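Local structure of ABC transporter, substrate binding protein (Aeropyrum pernix, 3EAF) at residues A[7-12]-A[26-31]; A[32-37]-A[292-297]; A[126-131]-A[156-161]; A[142-147]-A[160-165]; A[211-216]-A[237-242]. The protein is probably the solute-capturing subunit of an ABC importer, with the two-lobed fold of periplasmic binding proteins, and carries a magnesium ion. All coordinates share one frame; numbering follows the deposited sequence.

Contact 1: A[7-12]-A[26-31]; sequences VGLLVD and LGAELA
L9 reaches from strand 3-11 to A28 and E29 on helix 18-38. L9 starts at a CB that points at the helix. CG stands anti to the backbone N (chi1 174°), which carries the branch straight out from the strand. There the side chain forks. CD1 ends on the methyl of A28, with L9 CD1 and A28 CB 3.7 Å apart. CD2 lies a little farther from the same methyl, and L9 CD2 to A28 CB is 4.1 Å. A28 CB therefore meets both tips of the fork. CD2 also meets the aliphatic part of E29, at 3.9 Å between L9 CD2 and E29 CG. The L9 and E29 side chains run at about a right angle to each other. The E29 chain stays extended beyond CG. Its carboxylate is used elsewhere: OE1 forms a salt bridge with K54, and OE2 is hydrogen-bonded to the Y52 hydroxyl. One glutamate thus gives a methylene to the leucine and a carboxylate to strand 47-56. The contact across the two segments is small and apolar. The backbones keep well apart, with the CA atoms of L9 and A28 8.0 Å from each other. L9 lies between helix 18-38 and its own strand, beside Y52 and K54 of strand 47-56, which pairs with strand 3-11. A28 also touches V297, so helix 18-38 packs on strand 3-11 and on helix 288-304.

Contact 2: A[32-37]-A[292-297]; sequences FKYFNE and QGFVNV
V297 presses both of its methyls onto one face of the F32 ring. CG2 is 3.9 Å from the F32 ring centroid and only 17° off the ring normal, a CH-pi contact. CG1 lies over the same ring on the CD1 side, with V297 CG1 and F32 CD1 3.7 Å apart. The torsion of V297, with CG1 anti to the backbone N and CG2 anti to the carbonyl carbon, turns both methyls to this ring. F32 does not aim straight at helix 288-304, but its CG, anti to the carbonyl carbon, leads the ring round to the valine.

A second cluster is aromatic. F294 sends its ring toward helix 18-38 with CG anti to the backbone N. Its outer atoms meet F35, and F294 CE2 to F35 CE2 is 3.8 Å. The two ring planes are inclined by 50°, so the pair is neither a stack nor T-shaped. Y34 CD2 comes to the F294 edge, 4.1 Å from F294 CZ, and also sits over the centre of the F35 ring. The Y34 hydroxyl bonds to E274, and F32 stacks on Y52.

The short helical segments run 10.5 Å apart and cross at -40°. They bring together an early and a late helix of the chain in one lobe, as is characteristic of type I periplasmic binding proteins, whose chain passes repeatedly between the lobes.

Contact 3: A[126-131]-A[156-161]; sequences TQACSG and RSPIGA
T126 O, two residues before the contact residue A128, is gripped twice. It takes the helical bond from S130 N at 2.9 Å and a shorter one from S130 OG at 2.7 Å. The two donors reach the carbonyl from opposite faces of its plane, and the hydroxyl is tilted 31° from that plane. S130 OG is bonded to A371 N, which ties helix 124-139 to a later part of the chain.

This helix belongs to an alpha/beta lobe of the Rossmann-like kind found in periplasmic binding proteins. Strand 142-148 follows it, then the short helix 153-156, a turn and helix 159-165, which packs against it here. The contact is made of small groups. A128 points its methyl at the ring of P158, and A128 CB to P158 CB is 4.1 Å. The short residues let the backbones come near, with the CA atoms of A128 and P158 6.9 Å apart. P158 lies in a turn where I159 N is bonded to R156 O at 3.0 Å. W204 of strand 202-205 touches A128, P158 and I159, so one side chain of the sheet touches both partners.

C129 marks the other end of the contact. It also touches C377 of helix 377-382, which covers A161. The sulfur is anti to the carbonyl carbon (chi1 -66°), and C129 SG is in van der Waals contact with A161 O at 4.1 Å.

Contact 4: A[142-147]-A[160-165]; sequences GKLALA and GAIKKA
L146 holds CG anti to its carbonyl carbon (chi1 -52°), and chi2 of 171° then extends the branch from the strand. I162 places CG2 anti to the backbone N, so that this methyl leads toward the strand. The two side chains run alongside each other, pointing opposite ways, and meet by their methyls, with L146 CD2 and I162 CG2 3.8 Å apart. I162 CG2 is also 4.2 Å from L144 CD2, a looser contact. One methyl of the helix thus touches two leucines that point to the same side of the strand.

The other L146 branch is covered by a lysine. The extended chain of K163 lies across it, and K163 CE is 3.8 Å from L146 CD1. The charged end continues outward to a salt bridge with D176 on strand 171-178, so the lysine screens the leucine with its methylenes. W204 of strand 202-205 touches both L146 and I162.

The short axes lie 10.9 Å apart at 170°, so the helix runs back against the strand. Strand 142-148 and its parallel neighbour 171-178 are joined through helix 159-165. This is the beta-alpha-beta crossover from which the Rossmann-like lobes of periplasmic binding proteins are built.

Contact 5: A[211-216]-A[237-242]; sequences SCSLLG and ERSPQL
S213 and L242 bring the two backbones close, with their CA atoms 5.7 Å apart. S213 lies within helix 209-222. L242 is on the short helix 239-243, where L242 N is bonded to R238 O at 2.9 Å. Both side chains start out toward each other, and S213 CB to L242 CB is 3.5 Å. The serine oxygen, anti to the carbonyl carbon (chi1 -59°), also lies against the leucine, with S213 OG 3.6 Å from L242 CB.

S239 takes part through a water. The two serine hydroxyls are 4.5 Å apart from S213 OG to S239 OG, and the water spans them. The water donates a hydrogen bond to S213 OG, 2.8 Å from it. It also bonds to S239 OG at 2.7 Å. Each hydroxyl has a second partner: I209 O for S213 and D236 N for S239. R217, one turn after S213, bonds L242 O through NE. L242 itself is exposed.

Helix 209-222 links strands 202-205 and 227-230, and helix 239-243 links 227-230 and 251-255. Adjacent helices of successive beta-alpha-beta units are typical of the alpha/beta lobe in periplasmic binding proteins.

Contacts 1 and 2 share helix 18-38 and touch through A28, A31, F294 and V297. Contact 1 seats that helix on the first sheet; contact 2 seats helix 288-304 on it, with the richest aromatic chemistry of the five. Contacts 3 and 4 lie on the opposite side of the chain's centre. They share G160 and A161 and fix helix 159-165 to helix 124-139 and to strand 142-148. Contact 3 joins small buried residues, whereas contact 4 adds an exposed lysine at its margin. Contact 5 alone uses a water bridge and has an exposed leucine. It meets contact 4 where L215 touches A147. None lies near the magnesium site.

Contact 1: A[7-12]-A[26-31]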
# COMPACT_ATOMS: atom_id res chain seq x y z
N VAL A 7 -2.79 17.94 10.85
CA VAL A 7 -2.49 16.89 9.88
C VAL A 7 -3.79 16.37 9.26
O VAL A 7 -4.71 16.00 9.97
CB VAL A 7 -1.68 15.73 10.54
CG1 VAL A 7 -1.53 14.55 9.59
CG2 VAL A 7 -0.31 16.23 11.01
N GLY A 8 -3.86 16.36 7.93
CA GLY A 8 -5.02 15.81 7.24
C GLY A 8 -4.97 14.29 7.18
O GLY A 8 -3.91 13.69 7.06
N LEU A 9 -6.14 13.68 7.29
CA LEU A 9 -6.28 12.24 7.11
C LEU A 9 -7.36 11.99 6.05
O LEU A 9 -8.55 12.10 6.34
CB LEU A 9 -6.63 11.55 8.44
CG LEU A 9 -6.94 10.05 8.40
CD1 LEU A 9 -5.80 9.24 7.81
CD2 LEU A 9 -7.30 9.54 9.80
N LEU A 10 -6.92 11.67 4.84
CA LEU A 10 -7.81 11.41 3.73
C LEU A 10 -8.01 9.90 3.57
O LEU A 10 -7.05 9.16 3.32
CB LEU A 10 -7.24 12.03 2.45
CG LEU A 10 -8.15 12.17 1.23
CD1 LEU A 10 -9.08 13.38 1.37
CD2 LEU A 10 -7.30 12.28 -0.03
N VAL A 11 -9.25 9.45 3.73
CA VAL A 11 -9.55 8.01 3.74
C VAL A 11 -10.73 7.65 2.84
O VAL A 11 -11.56 8.49 2.50
CB VAL A 11 -9.79 7.47 5.18
CG1 VAL A 11 -8.51 7.56 6.01
CG2 VAL A 11 -10.95 8.20 5.88
N ASP A 12 -10.79 6.37 2.46
CA ASP A 12 -11.98 5.84 1.80
C ASP A 12 -12.67 4.86 2.74
O ASP A 12 -12.27 3.71 2.85
CB ASP A 12 -11.62 5.17 0.47
CG ASP A 12 -12.84 4.64 -0.26
OD1 ASP A 12 -13.97 4.85 0.23
OD2 ASP A 12 -12.67 4.01 -1.33
N LEU A 26 -8.89 3.04 10.46
CA LEU A 26 -8.81 2.62 11.85
C LEU A 26 -7.37 2.61 12.35
O LEU A 26 -7.09 3.07 13.46
CB LEU A 26 -9.46 1.24 12.04
CG LEU A 26 -9.34 0.55 13.41
CD1 LEU A 26 -9.85 1.42 14.58
CD2 LEU A 26 -10.05 -0.80 13.40
N GLY A 27 -6.45 2.06 11.56
CA GLY A 27 -5.04 2.01 11.94
C GLY A 27 -4.40 3.38 12.06
O GLY A 27 -3.59 3.62 12.96
N ALA A 28 -4.74 4.28 11.15
CA ALA A 28 -4.21 5.65 11.18
C ALA A 28 -4.69 6.40 12.43
O ALA A 28 -3.91 7.10 13.07
CB ALA A 28 -4.59 6.41 9.91
N GLU A 29 -5.97 6.24 12.76
CA GLU A 29 -6.55 6.90 13.93
C GLU A 29 -5.96 6.33 15.22
O GLU A 29 -5.60 7.09 16.12
CB GLU A 29 -8.07 6.79 13.94
CG GLU A 29 -8.74 7.73 12.95
CD GLU A 29 -10.20 7.97 13.29
OE1 GLU A 29 -11.03 7.05 13.09
OE2 GLU A 29 -10.51 9.08 13.76
N LEU A 30 -5.85 5.00 15.29
CA LEU A 30 -5.17 4.34 16.41
C LEU A 30 -3.79 4.93 16.64
O LEU A 30 -3.43 5.22 17.78
CB LEU A 30 -5.05 2.84 16.18
CG LEU A 30 -6.21 1.93 16.59
CD1 LEU A 30 -5.79 0.49 16.36
CD2 LEU A 30 -6.63 2.17 18.05
N ALA A 31 -3.03 5.11 15.56
CA ALA A 31 -1.66 5.65 15.64
C ALA A 31 -1.61 7.09 16.13
O ALA A 31 -0.79 7.43 16.99
CB ALA A 31 -0.95 5.51 14.30

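Contact 2: A[32-37]-A[292-297]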
# COMPACT_ATOMS: atom_id res chain seq x y z
N PHE A 32 -2.48 7.95 15.58
CA PHE A 32 -2.58 9.33 16.05
C PHE A 32 -2.87 9.38 17.55
O PHE A 32 -2.19 10.09 18.30
CB PHE A 32 -3.66 10.09 15.28
CG PHE A 32 -3.23 10.57 13.91
CD1 PHE A 32 -2.07 11.34 13.76
CD2 PHE A 32 -4.01 10.28 12.79
CE1 PHE A 32 -1.68 11.80 12.49
CE2 PHE A 32 -3.63 10.74 11.51
CZ PHE A 32 -2.47 11.50 11.36
N LYS A 33 -3.87 8.62 17.99
CA LYS A 33 -4.26 8.64 19.40
C LYS A 33 -3.15 8.05 20.27
O LYS A 33 -2.86 8.59 21.35
CB LYS A 33 -5.57 7.88 19.62
CG LYS A 33 -6.79 8.52 18.95
CD LYS A 33 -8.00 7.62 19.09
CE LYS A 33 -9.28 8.29 18.63
NZ LYS A 33 -10.45 7.42 18.96
N TYR A 34 -2.52 6.98 19.80
CA TYR A 34 -1.45 6.30 20.53
C TYR A 34 -0.26 7.21 20.79
O TYR A 34 0.10 7.43 21.94
CB TYR A 34 -0.98 5.04 19.79
CG TYR A 34 0.10 4.25 20.50
CD1 TYR A 34 -0.20 3.46 21.61
CD2 TYR A 34 1.42 4.28 20.05
CE1 TYR A 34 0.79 2.72 22.26
CE2 TYR A 34 2.42 3.55 20.70
CZ TYR A 34 2.10 2.77 21.79
OH TYR A 34 3.09 2.05 22.42
N PHE A 35 0.33 7.74 19.72
CA PHE A 35 1.54 8.54 19.86
C PHE A 35 1.28 9.88 20.55
O PHE A 35 2.12 10.36 21.32
CB PHE A 35 2.26 8.70 18.51
CG PHE A 35 2.82 7.40 17.97
CD1 PHE A 35 3.86 6.75 18.62
CD2 PHE A 35 2.29 6.83 16.81
CE1 PHE A 35 4.37 5.55 18.13
CE2 PHE A 35 2.80 5.63 16.30
CZ PHE A 35 3.83 4.99 16.97
N ASN A 36 0.12 10.48 20.29
CA ASN A 36 -0.28 11.69 21.04
C ASN A 36 -0.20 11.46 22.55
O ASN A 36 0.46 12.22 23.27
CB ASN A 36 -1.69 12.15 20.64
CG ASN A 36 -1.69 13.06 19.41
OD1 ASN A 36 -0.70 13.72 19.10
ND2 ASN A 36 -2.82 13.11 18.70
N GLU A 37 -0.85 10.38 23.01
CA GLU A 37 -0.94 10.02 24.42
C GLU A 37 0.41 9.59 25.02
O GLU A 37 0.74 9.97 26.15
CB GLU A 37 -2.00 8.92 24.59
CG GLU A 37 -2.17 8.35 26.01
CD GLU A 37 -2.82 9.31 26.99
OE1 GLU A 37 -3.60 10.19 26.57
OE2 GLU A 37 -2.53 9.19 28.21
N GLN A 292 -1.20 -1.02 7.84
CA GLN A 292 -0.87 -0.11 6.74
C GLN A 292 -1.17 1.34 7.08
O GLN A 292 -0.40 2.24 6.72
CB GLN A 292 -1.57 -0.54 5.44
CG GLN A 292 -1.03 -1.86 4.89
CD GLN A 292 -1.66 -2.28 3.60
OE1 GLN A 292 -2.60 -3.07 3.59
NE2 GLN A 292 -1.14 -1.78 2.49
N GLY A 293 -2.28 1.55 7.78
CA GLY A 293 -2.64 2.88 8.29
C GLY A 293 -1.73 3.35 9.40
O GLY A 293 -1.25 4.48 9.39
N PHE A 294 -1.48 2.46 10.36
CA PHE A 294 -0.63 2.76 11.52
C PHE A 294 0.78 3.18 11.10
O PHE A 294 1.30 4.18 11.60
CB PHE A 294 -0.57 1.54 12.44
CG PHE A 294 -0.11 1.85 13.85
CD1 PHE A 294 -1.04 2.11 14.86
CD2 PHE A 294 1.25 1.86 14.17
CE1 PHE A 294 -0.61 2.39 16.17
CE2 PHE A 294 1.68 2.14 15.47
CZ PHE A 294 0.75 2.41 16.46
N VAL A 295 1.38 2.43 10.17
CA VAL A 295 2.76 2.71 9.75
C VAL A 295 2.93 4.02 8.99
O VAL A 295 4.01 4.61 9.03
CB VAL A 295 3.42 1.54 8.97
CG1 VAL A 295 3.55 0.30 9.86
CG2 VAL A 295 2.68 1.24 7.65
N ASN A 296 1.89 4.46 8.29
CA ASN A 296 1.94 5.77 7.63
C ASN A 296 2.02 6.91 8.65
O ASN A 296 2.85 7.81 8.52
CB ASN A 296 0.77 5.97 6.65
CG ASN A 296 1.01 5.26 5.32
OD1 ASN A 296 1.93 4.45 5.19
ND2 ASN A 296 0.18 5.55 4.32
N VAL A 297 1.19 6.84 9.68
CA VAL A 297 1.24 7.83 10.77
C VAL A 297 2.59 7.74 11.50
O VAL A 297 3.21 8.77 11.79
CB VAL A 297 0.06 7.64 11.74
CG1 VAL A 297 0.20 8.54 12.95
CG2 VAL A 297 -1.27 7.89 11.01

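Contact 3: A[126-131]-A[156-161]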
# COMPACT_ATOMS: atom_id res chain seq x y z
N THR A 126 7.91 -2.31 -8.42
CA THR A 126 8.92 -3.10 -7.71
C THR A 126 8.29 -4.21 -6.88
O THR A 126 8.80 -5.34 -6.86
CB THR A 126 9.76 -2.21 -6.77
OG1 THR A 126 10.33 -1.14 -7.53
CG2 THR A 126 10.87 -3.02 -6.10
N GLN A 127 7.18 -3.90 -6.20
CA GLN A 127 6.39 -4.91 -5.49
C GLN A 127 5.91 -6.01 -6.44
O GLN A 127 6.10 -7.20 -6.17
CB GLN A 127 5.19 -4.26 -4.77
CG GLN A 127 5.56 -3.45 -3.52
CD GLN A 127 4.35 -3.02 -2.70
OE1 GLN A 127 4.22 -1.84 -2.33
NE2 GLN A 127 3.47 -3.96 -2.41
N ALA A 128 5.28 -5.60 -7.54
CA ALA A 128 4.74 -6.54 -8.54
C ALA A 128 5.83 -7.44 -9.11
O ALA A 128 5.66 -8.65 -9.20
CB ALA A 128 4.03 -5.79 -9.66
N CYS A 129 6.95 -6.84 -9.50
CA CYS A 129 8.04 -7.59 -10.12
C CYS A 129 8.71 -8.52 -9.11
O CYS A 129 9.16 -9.61 -9.49
CB CYS A 129 9.03 -6.65 -10.79
SG CYS A 129 8.32 -5.76 -12.21
N SER A 130 8.75 -8.11 -7.85
CA SER A 130 9.24 -8.97 -6.76
C SER A 130 8.36 -10.20 -6.58
O SER A 130 8.88 -11.32 -6.42
CB SER A 130 9.31 -8.19 -5.45
OG SER A 130 10.31 -7.18 -5.51
N GLY A 131 7.05 -10.00 -6.60
CA GLY A 131 6.08 -11.10 -6.48
C GLY A 131 6.12 -12.05 -7.67
O GLY A 131 5.97 -13.27 -7.51
N ARG A 156 -3.91 0.32 -13.03
CA ARG A 156 -2.99 0.41 -14.17
C ARG A 156 -1.52 0.54 -13.76
O ARG A 156 -0.63 0.25 -14.56
CB ARG A 156 -3.31 1.66 -15.00
CG ARG A 156 -4.57 1.62 -15.84
CD ARG A 156 -4.52 2.75 -16.89
NE ARG A 156 -4.48 4.09 -16.29
CZ ARG A 156 -5.54 4.89 -16.14
NH1 ARG A 156 -6.75 4.49 -16.53
NH2 ARG A 156 -5.40 6.10 -15.60
N SER A 157 -1.27 0.98 -12.53
CA SER A 157 0.03 1.58 -12.17
C SER A 157 1.28 0.77 -12.53
O SER A 157 2.20 1.31 -13.16
CB SER A 157 0.05 2.03 -10.70
OG SER A 157 1.26 2.72 -10.39
N PRO A 158 1.35 -0.51 -12.11
CA PRO A 158 2.57 -1.29 -12.41
C PRO A 158 2.53 -2.06 -13.74
O PRO A 158 3.52 -2.72 -14.10
CB PRO A 158 2.61 -2.28 -11.25
CG PRO A 158 1.17 -2.59 -11.01
CD PRO A 158 0.39 -1.32 -11.33
N ILE A 159 1.41 -1.98 -14.47
CA ILE A 159 1.21 -2.81 -15.67
C ILE A 159 2.31 -2.63 -16.73
O ILE A 159 2.89 -3.61 -17.19
CB ILE A 159 -0.22 -2.63 -16.28
CG1 ILE A 159 -1.30 -3.11 -15.30
CG2 ILE A 159 -0.35 -3.34 -17.64
CD1 ILE A 159 -1.22 -4.62 -14.92
N GLY A 160 2.63 -1.38 -17.06
CA GLY A 160 3.73 -1.12 -18.00
C GLY A 160 5.06 -1.73 -17.60
O GLY A 160 5.77 -2.31 -18.43
N ALA A 161 5.41 -1.59 -16.32
CA ALA A 161 6.67 -2.13 -15.79
C ALA A 161 6.67 -3.65 -15.77
O ALA A 161 7.70 -4.28 -16.01
CB ALA A 161 6.96 -1.56 -14.39

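Contact 4: A[142-147]-A[160-165]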
# COMPACT_ATOMS: atom_id res chain seq x y z
N GLY A 142 6.83 -19.39 -17.51
CA GLY A 142 5.49 -19.70 -17.97
C GLY A 142 4.68 -18.51 -18.45
O GLY A 142 5.21 -17.41 -18.60
N LYS A 143 3.40 -18.76 -18.69
CA LYS A 143 2.50 -17.79 -19.28
C LYS A 143 1.78 -16.99 -18.21
O LYS A 143 1.32 -17.54 -17.20
CB LYS A 143 1.48 -18.51 -20.17
CG LYS A 143 2.10 -19.16 -21.41
CD LYS A 143 1.05 -19.87 -22.23
CE LYS A 143 1.64 -20.44 -23.51
NZ LYS A 143 1.79 -19.39 -24.58
N LEU A 144 1.66 -15.68 -18.45
CA LEU A 144 1.11 -14.74 -17.47
C LEU A 144 -0.01 -13.89 -18.07
O LEU A 144 0.18 -13.23 -19.08
CB LEU A 144 2.22 -13.84 -16.92
CG LEU A 144 1.91 -12.66 -15.98
CD1 LEU A 144 1.29 -13.13 -14.67
CD2 LEU A 144 3.18 -11.83 -15.71
N ALA A 145 -1.18 -13.91 -17.43
CA ALA A 145 -2.30 -13.03 -17.78
C ALA A 145 -2.39 -11.89 -16.78
O ALA A 145 -2.13 -12.09 -15.60
CB ALA A 145 -3.60 -13.83 -17.81
N LEU A 146 -2.76 -10.70 -17.25
CA LEU A 146 -2.86 -9.51 -16.40
C LEU A 146 -4.31 -9.04 -16.31
O LEU A 146 -4.90 -8.62 -17.31
CB LEU A 146 -1.98 -8.36 -16.95
CG LEU A 146 -0.51 -8.65 -17.26
CD1 LEU A 146 0.15 -7.48 -18.00
CD2 LEU A 146 0.28 -9.01 -16.00
N ALA A 147 -4.88 -9.13 -15.11
CA ALA A 147 -6.26 -8.70 -14.88
C ALA A 147 -6.27 -7.42 -14.05
O ALA A 147 -5.75 -7.40 -12.94
CB ALA A 147 -7.06 -9.80 -14.20
N GLY A 160 2.63 -1.38 -17.06
CA GLY A 160 3.73 -1.12 -18.00
C GLY A 160 5.06 -1.73 -17.60
O GLY A 160 5.77 -2.31 -18.43
N ALA A 161 5.41 -1.59 -16.32
CA ALA A 161 6.67 -2.13 -15.79
C ALA A 161 6.67 -3.65 -15.77
O ALA A 161 7.70 -4.28 -16.01
CB ALA A 161 6.96 -1.56 -14.39
N ILE A 162 5.51 -4.25 -15.47
CA ILE A 162 5.35 -5.70 -15.55
C ILE A 162 5.63 -6.20 -16.97
O ILE A 162 6.36 -7.17 -17.14
CB ILE A 162 3.96 -6.17 -15.08
CG1 ILE A 162 3.81 -6.01 -13.56
CG2 ILE A 162 3.73 -7.63 -15.46
CD1 ILE A 162 2.37 -6.13 -13.08
N LYS A 163 5.04 -5.55 -17.97
CA LYS A 163 5.24 -5.94 -19.37
C LYS A 163 6.70 -5.81 -19.82
O LYS A 163 7.21 -6.68 -20.54
CB LYS A 163 4.31 -5.15 -20.31
CG LYS A 163 2.84 -5.55 -20.23
CD LYS A 163 1.96 -4.59 -21.01
CE LYS A 163 0.49 -4.91 -20.79
NZ LYS A 163 -0.40 -4.23 -21.77
N LYS A 164 7.37 -4.76 -19.37
CA LYS A 164 8.77 -4.53 -19.73
C LYS A 164 9.70 -5.54 -19.05
O LYS A 164 10.61 -6.07 -19.70
CB LYS A 164 9.19 -3.09 -19.42
CG LYS A 164 10.59 -2.70 -19.92
CD LYS A 164 10.76 -1.18 -19.92
CE LYS A 164 12.19 -0.77 -20.29
NZ LYS A 164 12.64 -1.37 -21.58
N ALA A 165 9.46 -5.80 -17.77
CA ALA A 165 10.30 -6.70 -16.98
C ALA A 165 10.03 -8.18 -17.26
O ALA A 165 10.92 -9.01 -17.07
CB ALA A 165 10.12 -6.42 -15.49

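Contact 5: A[211-216]-A[237-242]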
# COMPACT_ATOMS: atom_id res chain seq x y z
N SER A 211 -12.65 -7.54 -5.86
CA SER A 211 -12.61 -8.14 -7.19
C SER A 211 -11.55 -9.24 -7.33
O SER A 211 -11.77 -10.22 -8.03
CB SER A 211 -12.46 -7.08 -8.28
OG SER A 211 -11.29 -6.32 -8.10
N CYS A 212 -10.40 -9.08 -6.66
CA CYS A 212 -9.37 -10.12 -6.64
C CYS A 212 -9.92 -11.45 -6.14
O CYS A 212 -9.67 -12.50 -6.73
CB CYS A 212 -8.18 -9.73 -5.77
SG CYS A 212 -7.07 -8.50 -6.48
N SER A 213 -10.66 -11.40 -5.04
CA SER A 213 -11.25 -12.60 -4.45
C SER A 213 -12.34 -13.23 -5.33
O SER A 213 -12.39 -14.45 -5.49
CB SER A 213 -11.78 -12.30 -3.05
OG SER A 213 -10.73 -11.82 -2.23
N LEU A 214 -13.21 -12.39 -5.88
CA LEU A 214 -14.22 -12.84 -6.84
C LEU A 214 -13.58 -13.57 -8.03
O LEU A 214 -14.10 -14.59 -8.49
CB LEU A 214 -15.07 -11.67 -7.33
CG LEU A 214 -16.16 -11.11 -6.41
CD1 LEU A 214 -16.78 -9.90 -7.07
CD2 LEU A 214 -17.22 -12.14 -6.09
N LEU A 215 -12.46 -13.03 -8.50
CA LEU A 215 -11.72 -13.61 -9.62
C LEU A 215 -11.09 -14.95 -9.25
O LEU A 215 -11.22 -15.92 -10.00
CB LEU A 215 -10.63 -12.64 -10.11
CG LEU A 215 -9.79 -13.09 -11.32
CD1 LEU A 215 -10.62 -13.08 -12.60
CD2 LEU A 215 -8.55 -12.19 -11.49
N GLY A 216 -10.41 -15.01 -8.11
CA GLY A 216 -9.86 -16.27 -7.61
C GLY A 216 -10.93 -17.34 -7.46
O GLY A 216 -10.71 -18.49 -7.84
N GLU A 237 -6.12 -11.20 5.40
CA GLU A 237 -6.63 -12.24 6.31
C GLU A 237 -8.01 -12.79 5.91
O GLU A 237 -8.35 -13.91 6.27
CB GLU A 237 -6.68 -11.71 7.76
CG GLU A 237 -5.31 -11.38 8.37
CD GLU A 237 -4.86 -9.95 8.10
OE1 GLU A 237 -5.48 -9.26 7.25
OE2 GLU A 237 -3.90 -9.50 8.75
N ARG A 238 -8.78 -11.99 5.16
CA ARG A 238 -10.13 -12.37 4.72
C ARG A 238 -10.13 -13.27 3.48
O ARG A 238 -11.15 -13.89 3.16
CB ARG A 238 -10.96 -11.12 4.42
CG ARG A 238 -11.34 -10.30 5.65
CD ARG A 238 -11.86 -8.93 5.25
NE ARG A 238 -10.81 -8.12 4.61
CZ ARG A 238 -10.97 -6.88 4.16
NH1 ARG A 238 -12.14 -6.27 4.25
NH2 ARG A 238 -9.94 -6.24 3.61
N SER A 239 -8.99 -13.34 2.80
CA SER A 239 -8.88 -14.01 1.50
C SER A 239 -9.29 -15.49 1.49
O SER A 239 -9.94 -15.93 0.54
CB SER A 239 -7.48 -13.82 0.89
OG SER A 239 -7.27 -12.47 0.51
N PRO A 240 -8.91 -16.28 2.53
CA PRO A 240 -9.38 -17.68 2.55
C PRO A 240 -10.90 -17.79 2.47
O PRO A 240 -11.43 -18.62 1.73
CB PRO A 240 -8.88 -18.20 3.89
CG PRO A 240 -7.74 -17.32 4.26
CD PRO A 240 -8.05 -15.97 3.68
N GLN A 241 -11.59 -16.96 3.24
CA GLN A 241 -13.05 -16.95 3.30
C GLN A 241 -13.68 -16.35 2.03
O GLN A 241 -14.69 -16.86 1.54
CB GLN A 241 -13.51 -16.20 4.56
CG GLN A 241 -13.00 -16.80 5.92
CD GLN A 241 -11.49 -16.58 6.24
OE1 GLN A 241 -10.85 -15.63 5.74
NE2 GLN A 241 -10.94 -17.45 7.09
N LEU A 242 -13.08 -15.29 1.49
CA LEU A 242 -13.62 -14.64 0.29
C LEU A 242 -13.41 -15.44 -1.01
O LEU A 242 -14.26 -15.42 -1.90
CB LEU A 242 -13.06 -13.22 0.13
CG LEU A 242 -13.41 -12.18 1.21
CD1 LEU A 242 -12.69 -10.89 0.94
CD2 LEU A 242 -14.94 -11.96 1.28
O HOH W 1 -7.91 -12.22 -2.15